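Local structure of aminoglycoside 6-adenylyltransferase (Bacillus subtilis, 2PBE) at residues F16-E21 against M217-S222. The protein transfers the adenylyl group of ATP to the O-6 position of streptomycin and so mediates bacterial resistance to this antibiotic. Residues are numbered along the deposited sequence; the frame is centred on the assembly and turned at random.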
# COMPACT_ATOMS: atom_id res chain seq x y z
N PHE A 16 -11.32 -4.42 -5.76
CA PHE A 16 -11.85 -5.00 -6.98
C PHE A 16 -10.71 -5.46 -7.88
O PHE A 16 -10.66 -6.63 -8.28
CB PHE A 16 -12.69 -4.00 -7.74
CG PHE A 16 -13.28 -4.56 -8.99
CD1 PHE A 16 -14.23 -5.60 -8.93
CD2 PHE A 16 -12.87 -4.09 -10.24
CE1 PHE A 16 -14.77 -6.18 -10.11
CE2 PHE A 16 -13.39 -4.65 -11.44
CZ PHE A 16 -14.35 -5.70 -11.38
N ALA A 17 -9.81 -4.54 -8.17
CA ALA A 17 -8.67 -4.80 -9.04
C ALA A 17 -7.85 -5.98 -8.55
O ALA A 17 -7.50 -6.86 -9.34
CB ALA A 17 -7.80 -3.58 -9.12
N LEU A 18 -7.56 -6.00 -7.25
CA LEU A 18 -6.78 -7.06 -6.63
C LEU A 18 -7.28 -8.46 -6.95
O LEU A 18 -6.50 -9.37 -7.23
CB LEU A 18 -6.75 -6.90 -5.11
CG LEU A 18 -5.78 -5.91 -4.46
CD1 LEU A 18 -6.07 -5.80 -2.97
CD2 LEU A 18 -4.36 -6.36 -4.68
N ASN A 19 -8.60 -8.63 -6.89
CA ASN A 19 -9.18 -9.94 -7.13
C ASN A 19 -9.48 -10.27 -8.57
O ASN A 19 -9.69 -11.43 -8.90
CB ASN A 19 -10.46 -10.09 -6.32
CG ASN A 19 -10.23 -9.88 -4.85
OD1 ASN A 19 -9.24 -10.35 -4.29
ND2 ASN A 19 -11.15 -9.18 -4.20
N ASP A 20 -9.49 -9.26 -9.44
CA ASP A 20 -9.77 -9.53 -10.84
C ASP A 20 -8.52 -9.78 -11.67
O ASP A 20 -7.64 -8.93 -11.80
CB ASP A 20 -10.60 -8.40 -11.44
CG ASP A 20 -11.41 -8.87 -12.60
OD1 ASP A 20 -12.66 -8.74 -12.59
OD2 ASP A 20 -10.80 -9.40 -13.55
N GLU A 21 -8.46 -10.99 -12.23
CA GLU A 21 -7.34 -11.45 -13.04
C GLU A 21 -7.11 -10.69 -14.34
O GLU A 21 -6.01 -10.73 -14.88
CB GLU A 21 -7.48 -12.95 -13.32
CG GLU A 21 -7.16 -13.82 -12.08
CD GLU A 21 -7.05 -15.31 -12.38
OE1 GLU A 21 -6.40 -15.65 -13.39
OE2 GLU A 21 -7.58 -16.13 -11.60
N MSE A 217 -2.94 -0.42 3.58
CA MSE A 217 -2.35 -1.60 4.18
C MSE A 217 -3.29 -2.66 4.73
O MSE A 217 -2.94 -3.86 4.72
CB MSE A 217 -1.35 -1.17 5.26
CG MSE A 217 -0.03 -0.68 4.68
SE MSE A 217 0.72 -1.92 3.36
CE MSE A 217 1.74 -3.11 4.51
N LYS A 218 -4.47 -2.26 5.20
CA LYS A 218 -5.43 -3.23 5.73
C LYS A 218 -5.90 -4.08 4.56
O LYS A 218 -6.36 -5.22 4.74
CB LYS A 218 -6.63 -2.52 6.37
CG LYS A 218 -7.37 -3.42 7.32
CD LYS A 218 -8.60 -2.73 7.87
CE LYS A 218 -9.19 -3.49 9.05
NZ LYS A 218 -9.33 -4.95 8.74
N ARG A 219 -5.79 -3.51 3.37
CA ARG A 219 -6.21 -4.19 2.15
C ARG A 219 -5.09 -5.02 1.54
O ARG A 219 -5.12 -5.33 0.37
CB ARG A 219 -6.67 -3.17 1.12
CG ARG A 219 -7.64 -3.69 0.10
CD ARG A 219 -8.85 -2.79 0.13
NE ARG A 219 -9.40 -2.70 1.48
CZ ARG A 219 -9.91 -3.72 2.18
NH1 ARG A 219 -9.96 -4.94 1.67
NH2 ARG A 219 -10.32 -3.52 3.43
N TYR A 220 -4.10 -5.36 2.34
CA TYR A 220 -2.99 -6.16 1.84
C TYR A 220 -2.60 -7.19 2.86
O TYR A 220 -2.18 -8.28 2.50
CB TYR A 220 -1.80 -5.27 1.55
CG TYR A 220 -1.94 -4.53 0.25
CD1 TYR A 220 -1.91 -5.22 -0.99
CD2 TYR A 220 -2.14 -3.12 0.24
CE1 TYR A 220 -2.07 -4.52 -2.22
CE2 TYR A 220 -2.31 -2.42 -0.96
CZ TYR A 220 -2.29 -3.11 -2.19
OH TYR A 220 -2.48 -2.37 -3.34
N LEU A 221 -2.70 -6.82 4.13
CA LEU A 221 -2.36 -7.70 5.24
C LEU A 221 -3.54 -8.61 5.54
O LEU A 221 -4.70 -8.21 5.38
CB LEU A 221 -2.06 -6.87 6.48
CG LEU A 221 -0.69 -6.29 6.79
CD1 LEU A 221 0.08 -6.01 5.52
CD2 LEU A 221 -0.88 -5.01 7.59
N SER A 222 -3.23 -9.82 5.96
CA SER A 222 -4.26 -10.77 6.34
C SER A 222 -4.75 -10.27 7.70
O SER A 222 -4.23 -9.27 8.21
CB SER A 222 -3.66 -12.16 6.47
OG SER A 222 -2.68 -12.20 7.49
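Leu18 lays its forked end against the backbone carbonyl of Arg219 and the ring of Tyr220. It comes from the last turn of helix 6-19, which lies beside the mixed sheet of the nucleotidyltransferase fold. The other two belong to the loop joining strand 207-209 to helix 223-230, so the contact ties the N-terminal helix to the connection that leads into the C-terminal helices. The two branches of Leu18 divide the work. CD1 rests 3.5 Å from the carbonyl O of Arg219 and also meets the first part of that side chain, at 4.0 Å from CG of Arg219. CD2 goes to the ring, where it approaches CE1 of Tyr220 obliquely, at 3.8 Å; the two side chains cross at roughly a right angle. Tyr220 also stacks on Phe208 and touches Leu14, one turn before Leu18 on helix 6-19. CG of Arg219 lies anti to the backbone N (chi1 -155°), and bends at chi2 and chi3 then lead the chain on to its guanidinium group. There NE makes a salt bridge with Asp11 and NH1 another with Asp15, two acids spaced one turn apart on helix 6-19. The helix is therefore gripped by charge at these acids and by apolar contact at Leu18. The loop itself is wound into a tight turn: the carbonyl O of Met217, a selenomethionine here, accepts from both Tyr220 N and Leu221 N, each at 3.0 Å.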